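Local coordinates for protein sesquisabinene B synthase 2 (Santalum album, PDB 6A2A) that probably cyclises farnesyl diphosphate to the sesquiterpene sesquisabinene B, as a terpene synthase that depends on magnesium or manganese, at residues A[93-98]-A[294-299]; A[290-295]-A[526-531]. One frame throughout, in Å; residues are numbered along the deposited sequence.

How the interactions relate
From the N terminus, the chain first reaches the loop 93-98, between helices 78-90 and 98-110. Interaction 1 closes a long, mostly helical loop from there to residues 294-299, joining the N-terminal terpene synthase domain to the metal-binding domain. Interaction 2 opens almost where that loop ends: residues 290-295 meet 526-531 on helix 521-535, some 230 residues later. The two loops therefore follow one another; they overlap in Phe294 and Glu295 and neither encloses the other. Their centres lie about 12 Å apart, and Leu298 CB packs on Leu293 CD1. The end of helix 281-292 and the turn after it thus join the loop 93-98 of the N-terminal domain on one side to helix 521-535 on the other.

Interaction 1 of 2, residues A[93-98]-A[294-299]; sequences LKYQFE and FEPNLG
The ring of Tyr95 receives the edge of Phe294 on one face, while CG of its neighbour Gln96 lies over the opposite face. The two aromatic planes stand at 90° with centroids 5.2 Å apart, a T-shaped pair whose closest atoms are Phe294 CZ and Tyr95 CD1, 3.7 Å from each other. One face of the Phe294 ring is covered near its rim by CD of Glu295. Around Tyr95, Glu295 CG comes in obliquely at 4.1 Å from Tyr95 CD2, and Pro296 CD does likewise near Tyr95 CE2, so the aliphatic part of the glutamate and the stiff proline ring extend the apolar surface. This is a loop-to-loop contact between the two helical domains of a plant terpene synthase. With chi1 at 79°, CG of Tyr95 sits between the backbone N and carbonyl carbon, which turns the ring toward residues 294-296. Tyrosine suits the spot because its ring packs on Phe294 while its hydroxyl hydrogen-bonds to Asp248 on helix 239-270. With an alanine at Tyr95, the edge of Phe294 would probably face a gap and Asp248 would lose a partner. Within 93-98, Lys94 NZ makes a salt bridge with Glu98 OE1, on its syn lone pair, at 2.9 Å.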
ATOM      1  N   LEU A  93      16.195  -9.837  24.086  1.00 25.19           N
ATOM      2  CA  LEU A  93      17.269  -8.959  23.688  1.00 26.78           C
ATOM      3  C   LEU A  93      18.474  -9.572  23.018  1.00 25.69           C
ATOM      4  O   LEU A  93      19.348  -8.879  22.651  1.00 26.83           O
ATOM      5  CB  LEU A  93      17.745  -8.169  24.897  1.00 27.89           C
ATOM      6  CG  LEU A  93      16.733  -7.324  25.632  1.00 27.97           C
ATOM      7  CD1 LEU A  93      17.277  -6.886  26.980  1.00 27.36           C
ATOM      8  CD2 LEU A  93      16.315  -6.150  24.802  1.00 23.98           C
ATOM      9  N   LYS A  94      18.503 -10.867  22.870  1.00 24.91           N
ATOM     10  CA  LYS A  94      19.672 -11.475  22.232  1.00 27.77           C
ATOM     11  C   LYS A  94      19.973 -10.812  20.877  1.00 28.88           C
ATOM     12  O   LYS A  94      21.146 -10.692  20.493  1.00 25.99           O
ATOM     13  CB  LYS A  94      19.508 -12.989  22.095  1.00 30.22           C
ATOM     14  CG  LYS A  94      20.803 -13.717  21.782  1.00 31.31           C
ATOM     15  CD  LYS A  94      20.801 -15.211  22.027  1.00 36.04           C
ATOM     16  CE  LYS A  94      20.319 -16.016  20.844  1.00 45.56           C
ATOM     17  NZ  LYS A  94      21.346 -16.045  19.772  1.00 48.51           N
ATOM     18  N   TYR A  95      18.944 -10.398  20.119  1.00 24.43           N
ATOM     19  CA  TYR A  95      19.176  -9.830  18.766  1.00 21.87           C
ATOM     20  C   TYR A  95      19.985  -8.532  18.843  1.00 28.15           C
ATOM     21  O   TYR A  95      20.633  -8.155  17.841  1.00 25.80           O
ATOM     22  CB  TYR A  95      17.853  -9.595  18.023  1.00 23.31           C
ATOM     23  CG  TYR A  95      17.125  -8.339  18.436  1.00 21.18           C
ATOM     24  CD1 TYR A  95      16.486  -8.228  19.666  1.00 21.58           C
ATOM     25  CD2 TYR A  95      17.127  -7.216  17.627  1.00 22.65           C
ATOM     26  CE1 TYR A  95      15.879  -7.046  20.055  1.00 23.65           C
ATOM     27  CE2 TYR A  95      16.479  -6.062  17.977  1.00 23.22           C
ATOM     28  CZ  TYR A  95      15.900  -5.952  19.219  1.00 25.33           C
ATOM     29  OH  TYR A  95      15.288  -4.786  19.534  1.00 25.00           O
ATOM     30  N   GLN A  96      19.966  -7.852  19.993  1.00 27.23           N
ATOM     31  CA  GLN A  96      20.793  -6.652  20.181  1.00 27.17           C
ATOM     32  C   GLN A  96      22.228  -6.973  20.646  1.00 27.61           C
ATOM     33  O   GLN A  96      23.066  -6.073  20.580  1.00 31.25           O
ATOM     34  CB  GLN A  96      20.166  -5.702  21.211  1.00 27.05           C
ATOM     35  CG  GLN A  96      18.871  -5.022  20.816  1.00 27.94           C
ATOM     36  CD  GLN A  96      19.065  -3.854  19.884  1.00 29.72           C
ATOM     37  OE1 GLN A  96      20.070  -3.787  19.178  1.00 32.85           O
ATOM     38  NE2 GLN A  96      18.076  -2.985  19.804  1.00 27.91           N
ATOM     39  N   PHE A  97      22.548  -8.181  21.051  1.00 28.10           N
ATOM     40  CA  PHE A  97      23.826  -8.490  21.734  1.00 30.02           C
ATOM     41  C   PHE A  97      24.383  -9.789  21.179  1.00 26.61           C
ATOM     42  O   PHE A  97      24.993 -10.520  21.886  1.00 29.83           O
ATOM     43  CB  PHE A  97      23.624  -8.542  23.258  1.00 29.59           C
ATOM     44  CG  PHE A  97      23.106  -7.251  23.825  1.00 30.52           C
ATOM     45  CD1 PHE A  97      23.898  -6.100  23.846  1.00 32.61           C
ATOM     46  CD2 PHE A  97      21.836  -7.167  24.374  1.00 29.42           C
ATOM     47  CE1 PHE A  97      23.409  -4.901  24.329  1.00 30.27           C
ATOM     48  CE2 PHE A  97      21.364  -5.964  24.876  1.00 31.74           C
ATOM     49  CZ  PHE A  97      22.151  -4.835  24.878  1.00 30.37           C
ATOM     50  N   GLU A  98      24.222 -10.061  19.876  1.00 28.04           N
ATOM     51  CA  GLU A  98      24.525 -11.387  19.378  1.00 27.88           C
ATOM     52  C   GLU A  98      26.029 -11.705  19.534  1.00 28.06           C
ATOM     53  O   GLU A  98      26.395 -12.805  19.941  1.00 29.39           O
ATOM     54  CB  GLU A  98      24.140 -11.505  17.901  1.00 29.78           C
ATOM     55  CG  GLU A  98      22.639 -11.490  17.656  1.00 28.29           C
ATOM     56  CD  GLU A  98      21.890 -12.767  17.988  1.00 31.95           C
ATOM     57  OE1 GLU A  98      22.492 -13.739  18.500  1.00 33.59           O
ATOM     58  OE2 GLU A  98      20.645 -12.772  17.763  1.00 35.76           O
ATOM     59  N   PHE A 294      10.268 -11.131  14.849  1.00 20.08           N
ATOM     60  CA  PHE A 294       9.833  -9.903  15.481  1.00 17.53           C
ATOM     61  C   PHE A 294      10.792  -8.727  15.197  1.00 20.67           C
ATOM     62  O   PHE A 294      10.408  -7.557  15.394  1.00 22.30           O
ATOM     63  CB  PHE A 294       9.682 -10.100  17.003  1.00 18.70           C
ATOM     64  CG  PHE A 294      11.035 -10.162  17.683  1.00 19.16           C
ATOM     65  CD1 PHE A 294      11.685  -9.002  18.041  1.00 20.71           C
ATOM     66  CD2 PHE A 294      11.666 -11.376  17.905  1.00 20.31           C
ATOM     67  CE1 PHE A 294      12.938  -9.063  18.634  1.00 22.50           C
ATOM     68  CE2 PHE A 294      12.962 -11.429  18.407  1.00 22.10           C
ATOM     69  CZ  PHE A 294      13.563 -10.266  18.814  1.00 22.62           C
ATOM     70  N   GLU A 295      12.025  -8.991  14.764  1.00 21.02           N
ATOM     71  CA  GLU A 295      13.036  -7.938  14.687  1.00 23.18           C
ATOM     72  C   GLU A 295      12.625  -6.806  13.742  1.00 21.90           C
ATOM     73  O   GLU A 295      12.196  -6.996  12.606  1.00 22.05           O
ATOM     74  CB  GLU A 295      14.398  -8.500  14.272  1.00 23.38           C
ATOM     75  CG  GLU A 295      14.907  -9.577  15.182  1.00 27.10           C
ATOM     76  CD  GLU A 295      14.476 -11.026  15.002  1.00 31.96           C
ATOM     77  OE1 GLU A 295      13.374 -11.315  14.463  1.00 22.50           O
ATOM     78  OE2 GLU A 295      15.201 -11.878  15.556  1.00 43.25           O
ATOM     79  N   PRO A 296      12.806  -5.559  14.191  1.00 24.51           N
ATOM     80  CA  PRO A 296      12.551  -4.446  13.342  1.00 23.23           C
ATOM     81  C   PRO A 296      13.214  -4.508  11.963  1.00 21.59           C
ATOM     82  O   PRO A 296      12.551  -4.080  10.953  1.00 24.71           O
ATOM     83  CB  PRO A 296      13.130  -3.256  14.091  1.00 24.39           C
ATOM     84  CG  PRO A 296      13.036  -3.650  15.513  1.00 27.50           C
ATOM     85  CD  PRO A 296      13.112  -5.154  15.559  1.00 26.20           C
ATOM     86  N   ASN A 297      14.435  -5.035  11.856  1.00 23.83           N
ATOM     87  CA  ASN A 297      15.140  -4.919  10.592  1.00 26.64           C
ATOM     88  C   ASN A 297      14.555  -5.899   9.559  1.00 28.06           C
ATOM     89  O   ASN A 297      15.001  -5.897   8.413  1.00 25.47           O
ATOM     90  CB  ASN A 297      16.641  -5.147  10.717  1.00 33.11           C
ATOM     91  CG  ASN A 297      17.370  -3.916  11.232  1.00 37.73           C
ATOM     92  OD1 ASN A 297      16.849  -2.801  11.191  1.00 39.69           O
ATOM     93  ND2 ASN A 297      18.580  -4.123  11.723  1.00 42.52           N
ATOM     94  N   LEU A 298      13.627  -6.750   9.984  1.00 23.59           N
ATOM     95  CA  LEU A 298      12.937  -7.658   9.055  1.00 20.83           C
ATOM     96  C   LEU A 298      11.479  -7.223   8.864  1.00 22.02           C
ATOM     97  O   LEU A 298      10.675  -8.088   8.469  1.00 20.75           O
ATOM     98  CB  LEU A 298      13.001  -9.081   9.606  1.00 22.87           C
ATOM     99  CG  LEU A 298      14.338  -9.788   9.384  1.00 26.90           C
ATOM    100  CD1 LEU A 298      14.459 -11.053  10.216  1.00 29.48           C
ATOM    101  CD2 LEU A 298      14.483 -10.091   7.904  1.00 32.92           C
ATOM    102  N   GLY A 299      11.151  -5.937   9.054  1.00 20.84           N
ATOM    103  CA  GLY A 299       9.808  -5.403   8.885  1.00 23.32           C
ATOM    104  C   GLY A 299       9.168  -5.740   7.541  1.00 22.42           C
ATOM    105  O   GLY A 299       8.024  -6.175   7.474  1.00 22.52           O
TER

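Interaction 2 of 2, residues A[290-295]-A[526-531]; sequences IGMLFE and VNVVRG
Asn527 brings its CB up against two carbonyl oxygens at the end of helix 281-292, 3.4 Å from Met292 O and 3.5 Å from Gly291 O, where two helices of the class I terpene synthase alpha-helical fold meet. Glycines let the backbones come so near: the CA atoms of Gly291 and Gly531 are 5.1 Å apart, with no side chain at either position. On another side of the seam Met292 and Val528 run alongside each other, pointing the same way, with Met292 CG 3.7 Å from Val528 CG1. The methionine leaves with CG anti to its backbone N (chi1 177°) and stays extended, which carries SD and CE along the same methyl; the flexible thioether and compact branched valine suit such an apolar, close fit. Val528 in turn rests on Ser452 and Cys456 of helix 447-462, its side chain about 11 Å from that of Asn460, which binds magnesium in a structure of this protein, though no metal is bound here.

Asparagine, both donor and acceptor, suits the two waters here. One donates to Met292 O at 2.8 Å and accepts from Asn527 ND2; the other lies 2.8 Å from Gly291 O and within weak hydrogen-bonding distance of Asn527 OD1. Farther out, Arg530 steadies the amide: its guanidinium, covered on one face by Val526 CG1, sends NH1 to Asn527 OD1 at 3.0 Å, nearly straight at 171° but tilted 32° from the carbonyl plane.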
ATOM      1  N   ILE A 290       4.604 -12.142  14.207  1.00 17.30           N
ATOM      2  CA  ILE A 290       5.497 -11.639  15.264  1.00 19.89           C
ATOM      3  C   ILE A 290       6.190 -12.800  16.001  1.00 20.47           C
ATOM      4  O   ILE A 290       7.342 -12.638  16.456  1.00 21.10           O
ATOM      5  CB  ILE A 290       4.730 -10.732  16.220  1.00 21.23           C
ATOM      6  CG1 ILE A 290       4.411  -9.390  15.549  1.00 24.23           C
ATOM      7  CG2 ILE A 290       5.494 -10.533  17.532  1.00 22.54           C
ATOM      8  CD1 ILE A 290       3.435  -8.543  16.369  1.00 28.78           C
ATOM      9  N   GLY A 291       5.548 -13.936  16.150  1.00 19.03           N
ATOM     10  CA  GLY A 291       6.196 -15.130  16.666  1.00 19.52           C
ATOM     11  C   GLY A 291       7.244 -15.686  15.707  1.00 19.67           C
ATOM     12  O   GLY A 291       8.301 -16.160  16.134  1.00 21.27           O
ATOM     13  N   MET A 292       6.974 -15.652  14.410  1.00 17.23           N
ATOM     14  CA  MET A 292       7.896 -16.135  13.402  1.00 17.91           C
ATOM     15  C   MET A 292       9.133 -15.236  13.331  1.00 17.73           C
ATOM     16  O   MET A 292      10.226 -15.756  13.239  1.00 19.76           O
ATOM     17  CB  MET A 292       7.240 -16.208  12.003  1.00 18.02           C
ATOM     18  CG  MET A 292       8.166 -16.631  10.919  1.00 18.07           C
ATOM     19  SD  MET A 292       7.254 -16.602   9.311  1.00 21.16           S
ATOM     20  CE  MET A 292       8.490 -17.318   8.258  1.00 20.05           C
ATOM     21  N   LEU A 293       8.952 -13.920  13.349  1.00 17.47           N
ATOM     22  CA  LEU A 293      10.084 -12.982  13.253  1.00 19.30           C
ATOM     23  C   LEU A 293       9.579 -11.655  13.809  1.00 19.28           C
ATOM     24  O   LEU A 293       8.570 -11.136  13.373  1.00 20.37           O
ATOM     25  CB  LEU A 293      10.642 -12.892  11.814  1.00 18.70           C
ATOM     26  CG  LEU A 293       9.832 -12.150  10.747  1.00 18.61           C
ATOM     27  CD1 LEU A 293      10.525 -12.133   9.404  1.00 20.17           C
ATOM     28  CD2 LEU A 293       8.430 -12.728  10.524  1.00 18.85           C
ATOM     29  N   PHE A 294      10.268 -11.131  14.849  1.00 20.08           N
ATOM     30  CA  PHE A 294       9.833  -9.903  15.481  1.00 17.53           C
ATOM     31  C   PHE A 294      10.792  -8.727  15.197  1.00 20.67           C
ATOM     32  O   PHE A 294      10.408  -7.557  15.394  1.00 22.30           O
ATOM     33  CB  PHE A 294       9.682 -10.100  17.003  1.00 18.70           C
ATOM     34  CG  PHE A 294      11.035 -10.162  17.683  1.00 19.16           C
ATOM     35  CD1 PHE A 294      11.685  -9.002  18.041  1.00 20.71           C
ATOM     36  CD2 PHE A 294      11.666 -11.376  17.905  1.00 20.31           C
ATOM     37  CE1 PHE A 294      12.938  -9.063  18.634  1.00 22.50           C
ATOM     38  CE2 PHE A 294      12.962 -11.429  18.407  1.00 22.10           C
ATOM     39  CZ  PHE A 294      13.563 -10.266  18.814  1.00 22.62           C
ATOM     40  N   GLU A 295      12.025  -8.991  14.764  1.00 21.02           N
ATOM     41  CA  GLU A 295      13.036  -7.938  14.687  1.00 23.18           C
ATOM     42  C   GLU A 295      12.625  -6.806  13.742  1.00 21.90           C
ATOM     43  O   GLU A 295      12.196  -6.996  12.606  1.00 22.05           O
ATOM     44  CB  GLU A 295      14.398  -8.500  14.272  1.00 23.38           C
ATOM     45  CG  GLU A 295      14.907  -9.577  15.182  1.00 27.10           C
ATOM     46  CD  GLU A 295      14.476 -11.026  15.002  1.00 31.96           C
ATOM     47  OE1 GLU A 295      13.374 -11.315  14.463  1.00 22.50           O
ATOM     48  OE2 GLU A 295      15.201 -11.878  15.556  1.00 43.25           O
ATOM     49  N   VAL A 526      12.452 -22.628  12.810  1.00 15.92           N
ATOM     50  CA  VAL A 526      12.212 -23.021  14.150  1.00 17.44           C
ATOM     51  C   VAL A 526      11.054 -22.191  14.739  1.00 15.31           C
ATOM     52  O   VAL A 526      10.234 -22.766  15.428  1.00 17.04           O
ATOM     53  CB  VAL A 526      13.464 -22.927  15.032  1.00 19.41           C
ATOM     54  CG1 VAL A 526      13.101 -23.372  16.451  1.00 19.64           C
ATOM     55  CG2 VAL A 526      14.582 -23.796  14.460  1.00 22.04           C
ATOM     56  N   ASN A 527      11.031 -20.916  14.493  1.00 16.68           N
ATOM     57  CA  ASN A 527      10.139 -20.002  15.190  1.00 17.13           C
ATOM     58  C   ASN A 527       8.706 -20.238  14.706  1.00 18.52           C
ATOM     59  O   ASN A 527       7.810 -19.983  15.480  1.00 15.93           O
ATOM     60  CB  ASN A 527      10.625 -18.571  15.058  1.00 19.06           C
ATOM     61  CG  ASN A 527      11.785 -18.300  15.988  1.00 19.59           C
ATOM     62  OD1 ASN A 527      11.755 -18.780  17.111  1.00 21.15           O
ATOM     63  ND2 ASN A 527      12.778 -17.570  15.532  1.00 22.60           N
ATOM     64  N   VAL A 528       8.477 -20.698  13.445  1.00 17.93           N
ATOM     65  CA  VAL A 528       7.057 -21.041  13.091  1.00 17.76           C
ATOM     66  C   VAL A 528       6.523 -22.136  14.001  1.00 16.61           C
ATOM     67  O   VAL A 528       5.332 -22.189  14.279  1.00 16.21           O
ATOM     68  CB  VAL A 528       6.814 -21.383  11.598  1.00 16.31           C
ATOM     69  CG1 VAL A 528       7.092 -20.205  10.721  1.00 15.43           C
ATOM     70  CG2 VAL A 528       7.604 -22.576  11.120  1.00 15.81           C
ATOM     71  N   VAL A 529       7.365 -23.074  14.417  1.00 15.78           N
ATOM     72  CA  VAL A 529       6.936 -24.124  15.283  1.00 16.72           C
ATOM     73  C   VAL A 529       6.517 -23.543  16.645  1.00 16.55           C
ATOM     74  O   VAL A 529       5.470 -23.897  17.204  1.00 17.08           O
ATOM     75  CB  VAL A 529       8.000 -25.219  15.439  1.00 15.73           C
ATOM     76  CG1 VAL A 529       7.493 -26.313  16.346  1.00 14.84           C
ATOM     77  CG2 VAL A 529       8.432 -25.795  14.067  1.00 18.23           C
ATOM     78  N   ARG A 530       7.382 -22.691  17.151  1.00 17.00           N
ATOM     79  CA  ARG A 530       7.105 -22.024  18.458  1.00 17.05           C
ATOM     80  C   ARG A 530       5.790 -21.245  18.371  1.00 16.90           C
ATOM     81  O   ARG A 530       4.967 -21.313  19.309  1.00 17.17           O
ATOM     82  CB  ARG A 530       8.289 -21.126  18.797  1.00 16.69           C
ATOM     83  CG  ARG A 530       9.534 -21.890  19.200  1.00 17.37           C
ATOM     84  CD  ARG A 530      10.778 -21.024  19.104  1.00 17.57           C
ATOM     85  NE  ARG A 530      11.876 -21.762  19.719  1.00 17.79           N
ATOM     86  CZ  ARG A 530      13.162 -21.424  19.620  1.00 19.46           C
ATOM     87  NH1 ARG A 530      13.549 -20.400  18.855  1.00 19.21           N
ATOM     88  NH2 ARG A 530      14.073 -22.139  20.288  1.00 21.68           N
ATOM     89  N   GLY A 531       5.592 -20.533  17.259  1.00 15.71           N
ATOM     90  CA  GLY A 531       4.301 -19.861  17.026  1.00 16.71           C
ATOM     91  C   GLY A 531       3.141 -20.831  17.129  1.00 17.75           C
ATOM     92  O   GLY A 531       2.115 -20.489  17.717  1.00 18.58           O
TER
HETATM   93  O   HOH W   1       9.755 -17.078  18.286  1.00 20.76           O
HETATM   94  O   HOH W   2      12.970 -15.573  13.269  1.00 20.68           O